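Local coordinates for protein phytochrome Response Regulator RcpA (Tolypothrix sp. PCC 7601, PDB 1K68) that probably relays light signals from a cyanobacterial phytochrome as a CheY-like response regulator, which is phosphorylated on an aspartate and forms a homodimer, at residues R16-Q19 with E20-N24; S119-F122 with Q123-G127. All blocks are in the same frame, centred on the assembly; numbering follows the deposited sequence.

Contact 1 (R16-Q19 with E20-N24)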
ATOM      1  N   ARG A  16      -5.586   1.415  -2.294  1.00 35.34           N
ATOM      2  CA  ARG A  16      -4.132   1.425  -2.369  1.00 35.07           C
ATOM      3  C   ARG A  16      -3.586   0.006  -2.411  1.00 34.40           C
ATOM      4  O   ARG A  16      -2.860  -0.358  -3.339  1.00 35.18           O
ATOM      5  CB  ARG A  16      -3.517   2.166  -1.173  1.00 37.00           C
ATOM      6  CG  ARG A  16      -2.001   2.296  -1.277  1.00 37.04           C
ATOM      7  CD  ARG A  16      -1.367   3.069  -0.118  1.00 39.68           C
ATOM      8  NE  ARG A  16      -1.036   2.221   1.028  1.00 42.22           N
ATOM      9  CZ  ARG A  16      -1.802   2.078   2.108  1.00 45.00           C
ATOM     10  NH1 ARG A  16      -2.956   2.730   2.203  1.00 43.78           N
ATOM     11  NH2 ARG A  16      -1.412   1.282   3.096  1.00 45.96           N
ATOM     12  N   LEU A  17      -3.948  -0.790  -1.411  1.00 32.54           N
ATOM     13  CA  LEU A  17      -3.479  -2.166  -1.310  1.00 31.02           C
ATOM     14  C   LEU A  17      -3.832  -2.991  -2.550  1.00 31.50           C
ATOM     15  O   LEU A  17      -2.975  -3.661  -3.131  1.00 30.72           O
ATOM     16  CB  LEU A  17      -4.059  -2.804  -0.048  1.00 29.73           C
ATOM     17  CG  LEU A  17      -3.555  -4.194   0.353  1.00 31.07           C
ATOM     18  CD1 LEU A  17      -3.801  -4.403   1.835  1.00 31.16           C
ATOM     19  CD2 LEU A  17      -4.242  -5.270  -0.475  1.00 31.03           C
ATOM     20  N   ILE A  18      -5.095  -2.940  -2.955  1.00 32.75           N
ATOM     21  CA  ILE A  18      -5.539  -3.670  -4.133  1.00 31.21           C
ATOM     22  C   ILE A  18      -4.722  -3.261  -5.357  1.00 32.00           C
ATOM     23  O   ILE A  18      -4.288  -4.115  -6.128  1.00 30.26           O
ATOM     24  CB  ILE A  18      -7.045  -3.425  -4.393  1.00 31.48           C
ATOM     25  CG1 ILE A  18      -7.859  -4.008  -3.237  1.00 31.66           C
ATOM     26  CG2 ILE A  18      -7.461  -4.066  -5.710  1.00 30.64           C
ATOM     27  CD1 ILE A  18      -9.357  -3.756  -3.332  1.00 34.91           C
ATOM     28  N   GLN A  19      -4.509  -1.958  -5.537  1.00 32.07           N
ATOM     29  CA  GLN A  19      -3.721  -1.482  -6.674  1.00 35.81           C
ATOM     30  C   GLN A  19      -2.267  -1.946  -6.592  1.00 36.00           C
ATOM     31  O   GLN A  19      -1.634  -2.201  -7.618  1.00 36.82           O
ATOM     32  CB  GLN A  19      -3.763   0.045  -6.763  1.00 34.94           C
ATOM     33  CG  GLN A  19      -5.136   0.587  -7.112  1.00 39.43           C
ATOM     34  CD  GLN A  19      -5.136   2.084  -7.335  1.00 42.00           C
ATOM     35  OE1 GLN A  19      -4.470   2.831  -6.616  1.00 40.65           O
ATOM     36  NE2 GLN A  19      -5.898   2.534  -8.323  1.00 44.07           N
ATOM     37  N   GLU A  20      -1.744  -2.059  -5.376  1.00 37.26           N
ATOM     38  CA  GLU A  20      -0.366  -2.504  -5.169  1.00 40.87           C
ATOM     39  C   GLU A  20      -0.211  -3.982  -5.491  1.00 40.95           C
ATOM     40  O   GLU A  20       0.774  -4.399  -6.107  1.00 41.76           O
ATOM     41  CB  GLU A  20       0.064  -2.270  -3.722  1.00 43.76           C
ATOM     42  CG  GLU A  20       0.158  -0.815  -3.341  1.00 49.42           C
ATOM     43  CD  GLU A  20       1.080  -0.061  -4.259  1.00 53.25           C
ATOM     44  OE1 GLU A  20       2.237  -0.507  -4.411  1.00 56.14           O
ATOM     45  OE2 GLU A  20       0.652   0.966  -4.829  1.00 54.55           O
ATOM     46  N   ALA A  21      -1.186  -4.775  -5.063  1.00 40.29           N
ATOM     47  CA  ALA A  21      -1.147  -6.206  -5.307  1.00 41.43           C
ATOM     48  C   ALA A  21      -1.259  -6.497  -6.800  1.00 41.72           C
ATOM     49  O   ALA A  21      -0.526  -7.328  -7.334  1.00 42.25           O
ATOM     50  CB  ALA A  21      -2.266  -6.895  -4.544  1.00 38.68           C
ATOM     51  N   LEU A  22      -2.170  -5.807  -7.478  1.00 42.42           N
ATOM     52  CA  LEU A  22      -2.358  -6.013  -8.907  1.00 44.58           C
ATOM     53  C   LEU A  22      -1.166  -5.509  -9.711  1.00 47.11           C
ATOM     54  O   LEU A  22      -0.917  -5.978 -10.824  1.00 48.10           O
ATOM     55  CB  LEU A  22      -3.629  -5.303  -9.384  1.00 42.79           C
ATOM     56  CG  LEU A  22      -4.966  -5.809  -8.841  1.00 42.49           C
ATOM     57  CD1 LEU A  22      -6.083  -4.887  -9.296  1.00 39.86           C
ATOM     58  CD2 LEU A  22      -5.205  -7.230  -9.317  1.00 41.72           C
ATOM     59  N   ALA A  23      -0.436  -4.551  -9.146  1.00 50.65           N
ATOM     60  CA  ALA A  23       0.729  -3.978  -9.813  1.00 53.21           C
ATOM     61  C   ALA A  23       1.890  -4.964  -9.832  1.00 56.21           C
ATOM     62  O   ALA A  23       2.764  -4.883 -10.694  1.00 57.30           O
ATOM     63  CB  ALA A  23       1.155  -2.684  -9.121  1.00 51.83           C
ATOM     64  N   ASN A  24       1.895  -5.895  -8.883  1.00 58.84           N
ATOM     65  CA  ASN A  24       2.962  -6.886  -8.810  1.00 61.32           C
ATOM     66  C   ASN A  24       2.616  -8.157  -9.568  1.00 61.96           C
ATOM     67  O   ASN A  24       3.040  -9.250  -9.197  1.00 61.10           O
ATOM     68  CB  ASN A  24       3.280  -7.222  -7.353  1.00 63.80           C
ATOM     69  CG  ASN A  24       3.923  -6.064  -6.620  1.00 66.10           C
ATOM     70  OD1 ASN A  24       4.934  -5.518  -7.065  1.00 67.20           O
ATOM     71  ND2 ASN A  24       3.342  -5.684  -5.488  1.00 68.25           N
TER
HETATM   72  O   HOH W   1      -1.339   2.584  -5.880  1.00 47.76           O

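Contact 2 (S119-F122 with Q123-G127)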
ATOM      1  N   SER A 119      -1.631  -8.380   5.012  1.00 35.41           N
ATOM      2  CA  SER A 119      -0.804  -9.257   4.191  1.00 37.55           C
ATOM      3  C   SER A 119      -1.632 -10.394   3.596  1.00 36.90           C
ATOM      4  O   SER A 119      -1.405 -10.807   2.455  1.00 36.59           O
ATOM      5  CB  SER A 119       0.374  -9.809   5.007  1.00 39.55           C
ATOM      6  OG  SER A 119       1.296  -8.775   5.322  1.00 40.21           O
ATOM      7  N   GLN A 120      -2.596 -10.892   4.363  1.00 37.30           N
ATOM      8  CA  GLN A 120      -3.465 -11.959   3.876  1.00 38.26           C
ATOM      9  C   GLN A 120      -4.298 -11.425   2.715  1.00 34.74           C
ATOM     10  O   GLN A 120      -4.405 -12.058   1.668  1.00 32.83           O
ATOM     11  CB  GLN A 120      -4.393 -12.453   4.988  1.00 39.45           C
ATOM     12  CG  GLN A 120      -3.827 -13.600   5.817  1.00 45.82           C
ATOM     13  CD  GLN A 120      -4.758 -14.012   6.947  1.00 47.94           C
ATOM     14  OE1 GLN A 120      -5.975 -14.113   6.761  1.00 51.95           O
ATOM     15  NE2 GLN A 120      -4.190 -14.257   8.120  1.00 49.81           N
ATOM     16  N   LEU A 121      -4.877 -10.247   2.910  1.00 34.72           N
ATOM     17  CA  LEU A 121      -5.692  -9.625   1.872  1.00 33.72           C
ATOM     18  C   LEU A 121      -4.833  -9.404   0.633  1.00 34.31           C
ATOM     19  O   LEU A 121      -5.276  -9.632  -0.492  1.00 34.31           O
ATOM     20  CB  LEU A 121      -6.249  -8.294   2.371  1.00 33.52           C
ATOM     21  CG  LEU A 121      -7.026  -7.434   1.375  1.00 33.68           C
ATOM     22  CD1 LEU A 121      -8.236  -8.187   0.835  1.00 32.11           C
ATOM     23  CD2 LEU A 121      -7.461  -6.168   2.073  1.00 32.46           C
ATOM     24  N   PHE A 122      -3.597  -8.961   0.843  1.00 34.30           N
ATOM     25  CA  PHE A 122      -2.693  -8.733  -0.274  1.00 34.00           C
ATOM     26  C   PHE A 122      -2.543 -10.037  -1.056  1.00 33.04           C
ATOM     27  O   PHE A 122      -2.592 -10.045  -2.279  1.00 30.92           O
ATOM     28  CB  PHE A 122      -1.326  -8.273   0.233  1.00 34.71           C
ATOM     29  CG  PHE A 122      -0.412  -7.762  -0.852  1.00 35.68           C
ATOM     30  CD1 PHE A 122      -0.451  -6.425  -1.237  1.00 37.58           C
ATOM     31  CD2 PHE A 122       0.484  -8.615  -1.484  1.00 36.07           C
ATOM     32  CE1 PHE A 122       0.397  -5.942  -2.233  1.00 38.84           C
ATOM     33  CE2 PHE A 122       1.336  -8.149  -2.483  1.00 37.45           C
ATOM     34  CZ  PHE A 122       1.291  -6.807  -2.859  1.00 38.19           C
ATOM     35  N   GLN A 123      -2.382 -11.148  -0.342  1.00 34.63           N
ATOM     36  CA  GLN A 123      -2.221 -12.437  -1.004  1.00 35.80           C
ATOM     37  C   GLN A 123      -3.516 -12.896  -1.668  1.00 34.75           C
ATOM     38  O   GLN A 123      -3.490 -13.619  -2.654  1.00 35.18           O
ATOM     39  CB  GLN A 123      -1.721 -13.485  -0.011  1.00 38.93           C
ATOM     40  CG  GLN A 123      -0.279 -13.244   0.440  1.00 44.39           C
ATOM     41  CD  GLN A 123       0.687 -13.139  -0.735  1.00 47.60           C
ATOM     42  OE1 GLN A 123       0.722 -14.014  -1.604  1.00 48.06           O
ATOM     43  NE2 GLN A 123       1.476 -12.068  -0.766  1.00 46.81           N
ATOM     44  N   ILE A 124      -4.649 -12.468  -1.134  1.00 32.62           N
ATOM     45  CA  ILE A 124      -5.926 -12.824  -1.728  1.00 31.68           C
ATOM     46  C   ILE A 124      -6.055 -12.114  -3.072  1.00 31.71           C
ATOM     47  O   ILE A 124      -6.466 -12.713  -4.066  1.00 32.22           O
ATOM     48  CB  ILE A 124      -7.096 -12.418  -0.805  1.00 32.96           C
ATOM     49  CG1 ILE A 124      -7.308 -13.497   0.257  1.00 32.59           C
ATOM     50  CG2 ILE A 124      -8.357 -12.188  -1.612  1.00 33.52           C
ATOM     51  CD1 ILE A 124      -8.433 -13.204   1.207  1.00 32.93           C
ATOM     52  N   VAL A 125      -5.702 -10.834  -3.114  1.00 30.61           N
ATOM     53  CA  VAL A 125      -5.804 -10.105  -4.370  1.00 29.76           C
ATOM     54  C   VAL A 125      -4.890 -10.753  -5.399  1.00 30.76           C
ATOM     55  O   VAL A 125      -5.235 -10.839  -6.576  1.00 30.14           O
ATOM     56  CB  VAL A 125      -5.429  -8.624  -4.198  1.00 28.82           C
ATOM     57  CG1 VAL A 125      -5.462  -7.911  -5.553  1.00 28.10           C
ATOM     58  CG2 VAL A 125      -6.401  -7.960  -3.228  1.00 26.73           C
ATOM     59  N   LYS A 126      -3.726 -11.219  -4.949  1.00 31.70           N
ATOM     60  CA  LYS A 126      -2.782 -11.877  -5.844  1.00 33.87           C
ATOM     61  C   LYS A 126      -3.420 -13.150  -6.386  1.00 32.26           C
ATOM     62  O   LYS A 126      -3.217 -13.510  -7.537  1.00 32.45           O
ATOM     63  CB  LYS A 126      -1.477 -12.231  -5.114  1.00 35.09           C
ATOM     64  CG  LYS A 126      -0.687 -11.028  -4.622  1.00 39.71           C
ATOM     65  CD  LYS A 126      -0.291 -10.100  -5.763  1.00 42.73           C
ATOM     66  CE  LYS A 126       0.721 -10.744  -6.709  1.00 46.40           C
ATOM     67  NZ  LYS A 126       1.088  -9.828  -7.827  1.00 45.74           N
ATOM     68  N   GLY A 127      -4.187 -13.832  -5.544  1.00 31.41           N
ATOM     69  CA  GLY A 127      -4.841 -15.047  -5.992  1.00 31.21           C
ATOM     70  C   GLY A 127      -5.906 -14.716  -7.023  1.00 29.69           C
ATOM     71  O   GLY A 127      -6.096 -15.444  -7.996  1.00 29.92           O
TER

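Contact 1 (R16-Q19 with E20-N24)
R16 to L22 continue helix 12-23, with E20 N bonded to R16 O at 2.9 Å, A21 N to L17 O and L22 N to I18 O; A23 N bonds only weakly to Q19 O. On the inner side, I18 and L22 lie side by side one turn apart and point the same way. CG2 of I18 meets CD1 of L22 at 3.9 Å. E20 bends back along the helix. Its CG lies beside the backbone N (chi1 -66°), 3.1 Å from R16 O. The bend at chi2 then turns the carboxylate toward a water. This water links the polar ends of Q19 and E20, donating to Q19 OE1 at 3.2 Å and to E20 OE2 at 2.8 Å. R16 and E20 do not pair with each other, as NE and OE2 are 6.2 Å apart. R16 NH2 instead makes a salt bridge to D80 OD2 of the second subunit, and E20 OE1 has a long, weak ion pair with R55 NH2 of the second subunit. Helix 12-23 follows strand 4-8 in a beta-alpha-beta unit. I18 packs on L7 and L22 on I5 of that strand, while L17 touches L118 of helix 118-135.

Contact 2 (S119-F122 with Q123-G127)
The F122 ring has the Q123 side-chain amide at its edge. NE2 of Q123 lies in the ring plane, 3.7 Å from CD2 of F122. The amide and ring planes are 43° apart, so the two groups are not stacked. K126 approaches the same ring obliquely from one turn further on, its CG and CD both 4.1 Å from CE2 of F122. The F122-Q123 and F122-K126 contacts are i to i+1 and i to i+4 along helix 118-135, the last helix of the CheY-like (beta/alpha)5 receiver fold. P81 of the second subunit also packs against F122.

CG of F122 is anti to the backbone N (chi1 -169°) and lies beside the carbonyl carbon. The Q123 chain, bent at chi2, brings NE2 to the ring edge. The two side chains F122 and K126 run side by side. The K126 chain is bent at chi2 and chi3. Its NZ ends at backbone oxygens of helix 12-23 and of N24 just after it. NZ is hydrogen-bonded to A21 O, and N24 O lies so close that the exact geometry of its bond is doubtful.

On the side facing the rest of the domain, L121 and V125 meet loosely, CD1 to CG2 at 4.5 Å. L121 packs on L17 of helix 12-23, and V125 on L22. S119 faces the partner, where its OG makes a weak hydrogen bond to S79 O of the second subunit.

Backbone bonds hold the helix, from Q123 N to S119 O, I124 N to Q120 O at 2.8 Å, and V125 N to L121 O. F122 O receives K126 N at 3.1 Å, with the donor tilted 22° from the carbonyl plane, and CG of K126 lies 3.2 Å from the same oxygen.

Contact 1 comes first along the chain, on helix 12-23, and contact 2 follows near the C-terminal end, on helix 118-135. They lie about 9 Å apart, centre to centre, on the same side of the chain's centre. Both helices belong to the receiver domain, whose central parallel sheet has the strand order 30-34, 4-8, 58-60, 88-92, 110-113. The helices touch directly, with A21 CB 3.5 Å from V125 CG1 and A21 N 3.4 Å from F122 CE1. Both contacts also reach the second subunit. The paired helices thus form part of the homodimer interface, on the same domain that carries the phosphorylated aspartate and the magnesium site.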